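Local atomic coordinates of lysyl oxidase (Pichia pastoris, PDB entry 1W7C), a protein that probably oxidises primary amines, including peptidyl lysine side chains, to aldehydes with the help of copper and a topaquinone cofactor. Residues W706-G710 with N711-S715. Numbering follows the deposited sequence.
Sequences WEFYG and NDWSS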
loop_
_atom_site.group_PDB
_atom_site.type_symbol
_atom_site.label_atom_id
_atom_site.label_comp_id
_atom_site.label_asym_id
_atom_site.label_seq_id
_atom_site.Cartn_x
_atom_site.Cartn_y
_atom_site.Cartn_z
ATOM N N TRP A 706 30.836 -12.871 9.246
ATOM C CA TRP A 706 29.646 -12.052 9.492
ATOM C C TRP A 706 30.090 -10.764 10.151
ATOM O O TRP A 706 30.738 -10.794 11.170
ATOM C CB TRP A 706 28.673 -12.777 10.422
ATOM C CG TRP A 706 28.097 -14.069 9.874
ATOM C CD1 TRP A 706 28.674 -15.325 9.912
ATOM C CD2 TRP A 706 26.830 -14.239 9.242
ATOM N NE1 TRP A 706 27.831 -16.246 9.331
ATOM C CE2 TRP A 706 26.695 -15.609 8.918
ATOM C CE3 TRP A 706 25.785 -13.372 8.911
ATOM C CZ2 TRP A 706 25.574 -16.118 8.283
ATOM C CZ3 TRP A 706 24.679 -13.879 8.265
ATOM C CH2 TRP A 706 24.580 -15.238 7.961
ATOM N N GLU A 707 29.741 -9.639 9.541
ATOM C CA GLU A 707 29.939 -8.302 10.091
ATOM C C GLU A 707 28.567 -7.731 10.473
ATOM O O GLU A 707 27.711 -7.549 9.606
ATOM C CB GLU A 707 30.608 -7.371 9.063
ATOM C CG GLU A 707 30.721 -5.929 9.529
ATOM C CD GLU A 707 31.580 -5.795 10.777
ATOM O OE1 GLU A 707 32.773 -6.139 10.706
ATOM O OE2 GLU A 707 31.066 -5.360 11.825
ATOM N N PHE A 708 28.400 -7.488 11.775
ATOM C CA PHE A 708 27.142 -6.987 12.338
ATOM C C PHE A 708 27.211 -5.535 12.842
ATOM O O PHE A 708 26.240 -5.032 13.406
ATOM C CB PHE A 708 26.708 -7.874 13.511
ATOM C CG PHE A 708 26.365 -9.284 13.124
ATOM C CD1 PHE A 708 27.184 -10.340 13.465
ATOM C CD2 PHE A 708 25.191 -9.549 12.451
ATOM C CE1 PHE A 708 26.835 -11.656 13.124
ATOM C CE2 PHE A 708 24.830 -10.846 12.112
ATOM C CZ PHE A 708 25.649 -11.901 12.439
ATOM N N TYR A 709 28.347 -4.877 12.653
ATOM C CA TYR A 709 28.473 -3.425 12.901
ATOM C C TYR A 709 28.101 -3.036 14.335
ATOM O O TYR A 709 27.461 -2.010 14.595
ATOM C CB TYR A 709 27.665 -2.646 11.866
ATOM C CG TYR A 709 28.163 -2.861 10.461
ATOM C CD1 TYR A 709 27.452 -3.657 9.570
ATOM C CD2 TYR A 709 29.360 -2.308 10.032
ATOM C CE1 TYR A 709 27.889 -3.847 8.260
ATOM C CE2 TYR A 709 29.811 -2.490 8.728
ATOM C CZ TYR A 709 29.052 -3.253 7.840
ATOM O OH TYR A 709 29.494 -3.477 6.558
ATOM N N GLY A 710 28.540 -3.883 15.257
ATOM C CA GLY A 710 28.405 -3.629 16.681
ATOM C C GLY A 710 27.142 -4.139 17.341
ATOM O O GLY A 710 26.933 -3.965 18.542
ATOM N N ASN A 711 26.284 -4.749 16.541
ATOM C CA ASN A 711 25.077 -5.369 17.037
ATOM C C ASN A 711 25.315 -6.830 17.405
ATOM O O ASN A 711 25.596 -7.654 16.539
ATOM C CB ASN A 711 23.984 -5.265 16.001
ATOM C CG ASN A 711 23.606 -3.821 15.709
ATOM O OD1 ASN A 711 22.836 -3.217 16.449
ATOM N ND2 ASN A 711 24.103 -3.278 14.597
ATOM N N ASP A 712 25.173 -7.140 18.679
ATOM C CA ASP A 712 25.427 -8.478 19.191
ATOM C C ASP A 712 24.129 -9.275 19.195
ATOM O O ASP A 712 23.261 -9.036 20.027
ATOM C CB ASP A 712 25.990 -8.373 20.618
ATOM C CG ASP A 712 26.439 -9.704 21.165
ATOM O OD1 ASP A 712 26.221 -10.736 20.504
ATOM O OD2 ASP A 712 27.047 -9.812 22.245
ATOM N N TRP A 713 23.995 -10.212 18.255
ATOM C CA TRP A 713 22.780 -11.036 18.147
ATOM C C TRP A 713 22.753 -12.258 19.080
ATOM O O TRP A 713 21.802 -13.032 19.057
ATOM C CB TRP A 713 22.578 -11.499 16.704
ATOM C CG TRP A 713 22.128 -10.403 15.773
ATOM C CD1 TRP A 713 22.876 -9.391 15.264
ATOM C CD2 TRP A 713 20.809 -10.228 15.240
ATOM N NE1 TRP A 713 22.115 -8.600 14.437
ATOM C CE2 TRP A 713 20.837 -9.098 14.398
ATOM C CE3 TRP A 713 19.607 -10.924 15.380
ATOM C CZ2 TRP A 713 19.700 -8.646 13.711
ATOM C CZ3 TRP A 713 18.483 -10.483 14.686
ATOM C CH2 TRP A 713 18.545 -9.364 13.866
ATOM N N SER A 714 23.788 -12.427 19.907
ATOM C CA SER A 714 23.811 -13.502 20.919
ATOM C C SER A 714 22.533 -13.512 21.763
ATOM O O SER A 714 21.943 -12.468 22.053
ATOM C CB SER A 714 25.022 -13.357 21.851
ATOM O OG SER A 714 26.241 -13.327 21.127
ATOM N N SER A 715 22.103 -14.706 22.142
ATOM C CA SER A 715 20.912 -14.877 22.956
ATOM C C SER A 715 21.063 -14.079 24.236
ATOM O O SER A 715 22.129 -14.061 24.839
ATOM C CB SER A 715 20.688 -16.351 23.273
ATOM O OG SER A 715 20.421 -17.060 22.075
HETATM O O HOH W 1 23.417 -5.997 12.516
HETATM O O HOH W 2 24.783 -5.083 20.761
#
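The carbonyl oxygen of Phe708 is gripped twice by Asn711. The side-chain ND2 lies 3.0 Å from Phe708 O, nearly in line with the C=O bond (168°) and with the oxygen close to the amide plane, whereas the backbone N of Asn711, 3.1 Å from Phe708 O, comes from above the carbonyl plane. With chi1 at -63°, the Asn711 amide group is set beside its own backbone N, which lets both donors converge on one acceptor. Gln691 NE2 holds the other end of this amide at OD1, fixing its rotation. A water at the edge of both rings lies 3.1 Å from Phe708 O and can donate to it, though it has more acceptors in reach than protons; its bond from Trp713 NE1 is weak. The Phe708 ring meets the indole obliquely, planes at 42°, with Phe708 CD2 3.6 Å from Trp713 CD1; Phe725 and Tyr373 of the second subunit pack on both rings. Glu707 folds back to accept from the Tyr709 backbone N through OE2 (2.9 Å), and its CG lies over one face of the tyrosine ring. Beyond the bend, Asp712 OD1 takes both Ser714 OG (2.7 Å) and Ser714 N, the latter closing an Asx turn. Phe708 to Asn711 form a type I' beta turn, with Tyr709 and Gly710 at positive phi, which leads the chain from strand 704-707 into the loop before strand 716-720, at the dimer interface of this copper amine oxidase.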